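Local coordinates for protein sensor histidine kinase DcuS (Escherichia coli, PDB 3BY8) that senses C4-dicarboxylates through its periplasmic domain and, as a membrane-bound histidine kinase, activates the response regulator DcuR by phosphorylation, at residues 56-61 / 101-106; 79-84 / 108-113. All blocks are in the same frame, centred on the assembly; numbering follows the deposited sequence.

After helices 8-25, 28-33 and 43-53 the chain enters edge strand 58-63, the start of contact 1. It then runs through a long connection holding segment 79-84, forms the other edge strand, 95-99, and passes through the short turn 101-106, where contact 1 closes. Contact 2 closes directly afterwards, as strand 106-114 brings residues 108-113 back to segment 79-84. The two contacts therefore cross along the chain. Together they tie the long connection and the short turn to the antiparallel sheet and line much of the pocket of one bound (2S)-2-hydroxybutanedioic acid, which Arg-68 and His-71 complete; they also meet each other, Val-60 CG1 lying 3.7 Å from Phe-81 CD2.

Contact 1: 56-61 / 101-106. With LMR ((2S)-2-hydroxybutanedioic acid), chain B.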
loop_
_atom_site.group_PDB
_atom_site.type_symbol
_atom_site.label_atom_id
_atom_site.label_comp_id
_atom_site.label_asym_id
_atom_site.label_seq_id
_atom_site.Cartn_x
_atom_site.Cartn_y
_atom_site.Cartn_z
ATOM N N LEU A 56 2.253 -8.985 -6.028
ATOM C CA LEU A 56 1.750 -7.629 -6.088
ATOM C C LEU A 56 2.728 -6.677 -6.781
ATOM O O LEU A 56 3.941 -6.885 -6.812
ATOM C CB LEU A 56 1.457 -7.146 -4.657
ATOM C CG LEU A 56 0.465 -8.023 -3.878
ATOM C CD1 LEU A 56 0.540 -7.678 -2.386
ATOM C CD2 LEU A 56 -0.959 -7.831 -4.408
ATOM N N LEU A 57 2.186 -5.593 -7.327
ATOM C CA LEU A 57 2.998 -4.603 -8.010
ATOM C C LEU A 57 3.748 -3.679 -7.060
ATOM O O LEU A 57 4.870 -3.290 -7.302
ATOM C CB LEU A 57 2.103 -3.752 -8.936
ATOM C CG LEU A 57 2.817 -2.627 -9.698
ATOM C CD1 LEU A 57 3.687 -3.217 -10.831
ATOM C CD2 LEU A 57 1.784 -1.672 -10.310
ATOM N N PHE A 58 3.082 -3.265 -5.991
ATOM C CA PHE A 58 3.739 -2.396 -5.038
ATOM C C PHE A 58 3.053 -2.419 -3.678
ATOM O O PHE A 58 1.880 -2.700 -3.578
ATOM C CB PHE A 58 3.739 -0.935 -5.533
ATOM C CG PHE A 58 2.376 -0.244 -5.496
ATOM C CD1 PHE A 58 1.862 0.297 -4.309
ATOM C CD2 PHE A 58 1.644 -0.066 -6.678
ATOM C CE1 PHE A 58 0.643 1.006 -4.308
ATOM C CE2 PHE A 58 0.419 0.651 -6.679
ATOM C CZ PHE A 58 -0.078 1.188 -5.495
ATOM N N ILE A 59 3.852 -2.162 -2.645
ATOM C CA ILE A 59 3.339 -2.021 -1.281
ATOM C C ILE A 59 3.990 -0.747 -0.762
ATOM O O ILE A 59 5.193 -0.697 -0.488
ATOM C CB ILE A 59 3.703 -3.211 -0.367
ATOM C CG1 ILE A 59 3.007 -4.483 -0.859
ATOM C CG2 ILE A 59 3.267 -2.864 1.067
ATOM C CD1 ILE A 59 3.226 -5.692 0.074
ATOM N N VAL A 60 3.191 0.319 -0.678
ATOM C CA VAL A 60 3.656 1.617 -0.253
ATOM C C VAL A 60 2.989 2.067 1.058
ATOM O O VAL A 60 1.792 2.289 1.114
ATOM C CB VAL A 60 3.342 2.653 -1.365
ATOM C CG1 VAL A 60 3.556 4.090 -0.875
ATOM C CG2 VAL A 60 4.230 2.361 -2.569
ATOM N N VAL A 61 3.789 2.186 2.114
ATOM C CA VAL A 61 3.303 2.639 3.409
ATOM C C VAL A 61 3.554 4.132 3.458
ATOM O O VAL A 61 4.621 4.572 3.042
ATOM C CB VAL A 61 4.121 1.991 4.529
ATOM C CG1 VAL A 61 3.782 2.615 5.887
ATOM C CG2 VAL A 61 3.860 0.535 4.534
ATOM N N GLY A 101 0.797 5.854 -10.338
ATOM C CA GLY A 101 1.700 6.856 -9.819
ATOM C C GLY A 101 2.861 6.851 -10.804
ATOM O O GLY A 101 2.721 7.361 -11.921
ATOM N N PHE A 102 3.981 6.241 -10.425
ATOM C CA PHE A 102 5.138 6.118 -11.314
ATOM C C PHE A 102 5.291 4.723 -11.914
ATOM O O PHE A 102 6.055 4.531 -12.873
ATOM C CB PHE A 102 6.406 6.517 -10.565
ATOM C CG PHE A 102 6.421 7.949 -10.207
ATOM C CD1 PHE A 102 6.716 8.905 -11.178
ATOM C CD2 PHE A 102 6.030 8.377 -8.944
ATOM C CE1 PHE A 102 6.613 10.263 -10.900
ATOM C CE2 PHE A 102 5.923 9.739 -8.652
ATOM C CZ PHE A 102 6.216 10.684 -9.637
ATOM N N LEU A 103 4.583 3.748 -11.352
ATOM C CA LEU A 103 4.645 2.378 -11.841
ATOM C C LEU A 103 3.551 2.153 -12.872
ATOM O O LEU A 103 2.891 3.118 -13.286
ATOM C CB LEU A 103 4.493 1.408 -10.663
ATOM C CG LEU A 103 5.535 1.630 -9.556
ATOM C CD1 LEU A 103 5.246 0.696 -8.384
ATOM C CD2 LEU A 103 6.952 1.382 -10.098
ATOM N N ALA A 104 3.333 0.909 -13.286
ATOM C CA ALA A 104 2.299 0.621 -14.267
ATOM C C ALA A 104 0.911 0.902 -13.685
ATOM O O ALA A 104 0.720 1.005 -12.458
ATOM C CB ALA A 104 2.376 -0.836 -14.688
ATOM N N GLN A 105 -0.063 1.042 -14.578
ATOM C CA GLN A 105 -1.464 1.230 -14.228
ATOM C C GLN A 105 -1.858 0.018 -13.402
ATOM O O GLN A 105 -1.486 -1.138 -13.718
ATOM C CB GLN A 105 -2.286 1.323 -15.491
ATOM C CG GLN A 105 -1.993 2.595 -16.247
ATOM C CD GLN A 105 -2.840 2.708 -17.479
ATOM O OE1 GLN A 105 -2.917 3.765 -18.119
ATOM N NE2 GLN A 105 -3.491 1.605 -17.829
ATOM N N ALA A 106 -2.634 0.280 -12.358
ATOM C CA ALA A 106 -2.955 -0.749 -11.399
ATOM C C ALA A 106 -4.283 -0.649 -10.701
ATOM O O ALA A 106 -4.890 0.417 -10.653
ATOM C CB ALA A 106 -1.865 -0.730 -10.328
HETATM C C1 LMR B . 2.842 5.807 -5.346
HETATM O O1A LMR B . 3.696 5.275 -4.686
HETATM O O1B LMR B . 2.940 7.017 -5.640
HETATM C C2 LMR B . 1.906 4.911 -6.097
HETATM O O2 LMR B . 1.062 5.686 -7.055
HETATM C C3 LMR B . 2.600 3.674 -6.699
HETATM C C4 LMR B . 3.251 4.055 -8.045
HETATM O O4A LMR B . 4.262 4.755 -8.040
HETATM O O4B LMR B . 2.700 3.704 -9.129
#
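This is a ligand-gripping contact of a periplasmic Cache domain: the loop 101-106 packs by apolar side chains on the start of edge strand 58-63, beside malate. There Leu-57 and Phe-58 both pair with Gly-127 on strand 120-129, a classic beta bulge, and both side chains point at the loop. Leu-57, with CG anti to the backbone N (chi1 178°), reaches its CD2 methyl to 3.8 Å from Ala-106 CB and touches Leu-103 CB and Ala-104; the small alanines let the loop pass close. Leu-103 extends its CD1 to 3.6 Å from Phe-58 CB, while the Phe-58 ring lies flat under the ligand, whose C3 sits 3.7 Å above the ring centre, a suitable floor for a methylene. With an alanine in place of Phe-58, the face under C3 would be lost and the ligand would probably be left freer to shift. Three backbone N-H groups of the loop hold the C4 carboxylate, and Arg-68 and His-71 also hydrogen-bond the ligand. Gly-101 suits its place because a CB there would run into hydroxyl O2. Gly-101 N and Leu-103 N share O4B, the latter at 2.9 Å, and Phe-102 N reaches O4A at 2.8 Å (N-H...O angle 165°).

Contact 2: 79-84 / 108-113; sequences QPFKGD and RVFTPI. With LMR ((2S)-2-hydroxybutanedioic acid), chain B.
Phe-81 opens the contact from segment 79-84, its ring reaching across to Arg-108 and Phe-110 of strand 106-114 while one face covers the ligand. A chi1 of -173° swings the ring away from the backbone N and over the malate carboxylate carbon C1, which lies 3.4 Å from the ring plane and off-centre toward the rim. The ring's CZ comes 3.6 Å from CE2 of Phe-110, at the edge of that second ring; the planes are 75° apart. CE1 of Phe-81 lies 3.4 Å from Arg-108 NH2, ring and guanidinium planes inclined at 52°. An aromatic suits this place because it can pack on both the sheet and the flat carboxylate. Lys-82 works through its backbone: its N donates to O1B of malate at 2.8 Å, and its carbonyl O accepts from the ligand hydroxyl O2. This is the malate pocket of the Cache domain, where a long loop folds over the face of the antiparallel sheet. The same Lys-82 O accepts a longer bond of 3.3 Å from Arg-108 NH2, met on a lone pair in the carbonyl plane and near the guanidinium plane. At Gly-83, with positive phi, a side chain would strike both the preceding carbonyl O and Arg-108 NH2. Arginine suits position 108 because one guanidinium can serve O2, Lys-82 O and Asp-85 together. NH1 makes the main bond to O2 at 2.9 Å, with a longer, bent one from NH2. A salt bridge from NE to Asp-85 probably helps hold the guanidinium in this orientation.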
loop_
_atom_site.group_PDB
_atom_site.type_symbol
_atom_site.label_atom_id
_atom_site.label_comp_id
_atom_site.label_asym_id
_atom_site.label_seq_id
_atom_site.Cartn_x
_atom_site.Cartn_y
_atom_site.Cartn_z
ATOM N N GLN A 79 9.146 10.895 -0.412
ATOM C CA GLN A 79 8.430 11.837 -1.256
ATOM C C GLN A 79 6.927 11.550 -1.157
ATOM O O GLN A 79 6.526 10.455 -0.725
ATOM C CB GLN A 79 8.923 11.735 -2.704
ATOM C CG GLN A 79 10.434 12.005 -2.786
ATOM C CD GLN A 79 11.011 11.888 -4.176
ATOM O OE1 GLN A 79 10.617 11.019 -4.954
ATOM N NE2 GLN A 79 11.976 12.754 -4.493
ATOM N N PRO A 80 6.084 12.518 -1.546
ATOM C CA PRO A 80 4.636 12.325 -1.474
ATOM C C PRO A 80 4.077 11.299 -2.434
ATOM O O PRO A 80 4.486 11.198 -3.600
ATOM C CB PRO A 80 4.061 13.706 -1.792
ATOM C CG PRO A 80 5.207 14.655 -1.570
ATOM C CD PRO A 80 6.406 13.877 -2.015
ATOM N N PHE A 81 3.118 10.541 -1.916
ATOM C CA PHE A 81 2.403 9.547 -2.708
ATOM C C PHE A 81 1.771 10.220 -3.937
ATOM O O PHE A 81 1.322 11.367 -3.858
ATOM C CB PHE A 81 1.305 8.957 -1.834
ATOM C CG PHE A 81 0.582 7.794 -2.467
ATOM C CD1 PHE A 81 -0.562 7.983 -3.231
ATOM C CD2 PHE A 81 1.079 6.491 -2.324
ATOM C CE1 PHE A 81 -1.207 6.918 -3.840
ATOM C CE2 PHE A 81 0.439 5.407 -2.935
ATOM C CZ PHE A 81 -0.691 5.604 -3.687
ATOM N N LYS A 82 1.744 9.517 -5.061
ATOM C CA LYS A 82 1.114 10.038 -6.263
ATOM C C LYS A 82 -0.175 9.266 -6.532
ATOM O O LYS A 82 -0.143 8.062 -6.747
ATOM C CB LYS A 82 2.044 9.926 -7.480
ATOM C CG LYS A 82 1.360 10.432 -8.746
ATOM C CD LYS A 82 2.191 10.220 -9.997
ATOM C CE LYS A 82 3.225 11.302 -10.175
ATOM N NZ LYS A 82 3.906 11.139 -11.499
ATOM N N GLY A 83 -1.303 9.969 -6.503
ATOM C CA GLY A 83 -2.594 9.355 -6.745
ATOM C C GLY A 83 -3.625 9.877 -5.769
ATOM O O GLY A 83 -3.418 9.791 -4.540
ATOM N N ASP A 84 -4.741 10.402 -6.282
ATOM C CA ASP A 84 -5.771 10.924 -5.394
ATOM C C ASP A 84 -6.555 9.832 -4.678
ATOM O O ASP A 84 -7.338 10.100 -3.745
ATOM C CB ASP A 84 -6.727 11.835 -6.169
ATOM C CG ASP A 84 -6.073 13.154 -6.541
ATOM O OD1 ASP A 84 -5.070 13.534 -5.884
ATOM O OD2 ASP A 84 -6.579 13.796 -7.488
ATOM N N ARG A 108 -5.651 -0.705 -7.250
ATOM C CA ARG A 108 -5.021 -0.305 -5.999
ATOM C C ARG A 108 -5.977 -0.286 -4.835
ATOM O O ARG A 108 -7.117 0.111 -4.958
ATOM C CB ARG A 108 -4.442 1.099 -6.229
ATOM C CG ARG A 108 -3.409 1.127 -7.351
ATOM C CD ARG A 108 -3.462 2.408 -8.224
ATOM N NE ARG A 108 -3.304 3.670 -7.483
ATOM C CZ ARG A 108 -2.178 4.358 -7.392
ATOM N NH1 ARG A 108 -1.050 3.946 -7.965
ATOM N NH2 ARG A 108 -2.198 5.539 -6.776
ATOM N N VAL A 109 -5.481 -0.731 -3.682
ATOM C CA VAL A 109 -6.263 -0.754 -2.463
ATOM C C VAL A 109 -5.516 -0.016 -1.353
ATOM O O VAL A 109 -4.266 0.083 -1.343
ATOM C CB VAL A 109 -6.613 -2.217 -2.003
ATOM C CG1 VAL A 109 -7.289 -2.951 -3.182
ATOM C CG2 VAL A 109 -5.381 -2.983 -1.512
ATOM N N PHE A 110 -6.309 0.463 -0.398
ATOM C CA PHE A 110 -5.752 1.305 0.668
ATOM C C PHE A 110 -6.445 1.020 1.971
ATOM O O PHE A 110 -7.668 0.864 2.008
ATOM C CB PHE A 110 -6.018 2.812 0.360
ATOM C CG PHE A 110 -5.440 3.283 -0.934
ATOM C CD1 PHE A 110 -6.089 3.003 -2.147
ATOM C CD2 PHE A 110 -4.247 4.009 -0.959
ATOM C CE1 PHE A 110 -5.540 3.450 -3.366
ATOM C CE2 PHE A 110 -3.712 4.450 -2.160
ATOM C CZ PHE A 110 -4.360 4.173 -3.371
ATOM N N THR A 111 -5.674 0.980 3.055
ATOM C CA THR A 111 -6.266 0.806 4.377
ATOM C C THR A 111 -5.483 1.658 5.396
ATOM O O THR A 111 -4.275 1.841 5.275
ATOM C CB THR A 111 -6.310 -0.709 4.788
ATOM O OG1 THR A 111 -7.268 -0.885 5.841
ATOM C CG2 THR A 111 -4.931 -1.204 5.276
ATOM N N PRO A 112 -6.176 2.197 6.415
ATOM C CA PRO A 112 -5.477 3.020 7.404
ATOM C C PRO A 112 -4.626 2.251 8.403
ATOM O O PRO A 112 -4.918 1.066 8.686
ATOM C CB PRO A 112 -6.610 3.818 8.082
ATOM C CG PRO A 112 -7.827 2.950 7.897
ATOM C CD PRO A 112 -7.642 2.228 6.578
ATOM N N ILE A 113 -3.596 2.907 8.939
ATOM C CA ILE A 113 -2.706 2.351 9.970
ATOM C C ILE A 113 -3.040 3.150 11.246
ATOM O O ILE A 113 -3.055 4.403 11.217
ATOM C CB ILE A 113 -1.223 2.575 9.638
ATOM C CG1 ILE A 113 -0.884 1.907 8.298
ATOM C CG2 ILE A 113 -0.329 1.951 10.756
ATOM C CD1 ILE A 113 0.531 2.149 7.820
HETATM C C1 LMR B . 2.842 5.807 -5.346
HETATM O O1A LMR B . 3.696 5.275 -4.686
HETATM O O1B LMR B . 2.940 7.017 -5.640
HETATM C C2 LMR B . 1.906 4.911 -6.097
HETATM O O2 LMR B . 1.062 5.686 -7.055
HETATM C C3 LMR B . 2.600 3.674 -6.699
HETATM C C4 LMR B . 3.251 4.055 -8.045
HETATM O O4A LMR B . 4.262 4.755 -8.040
HETATM O O4B LMR B . 2.700 3.704 -9.129
#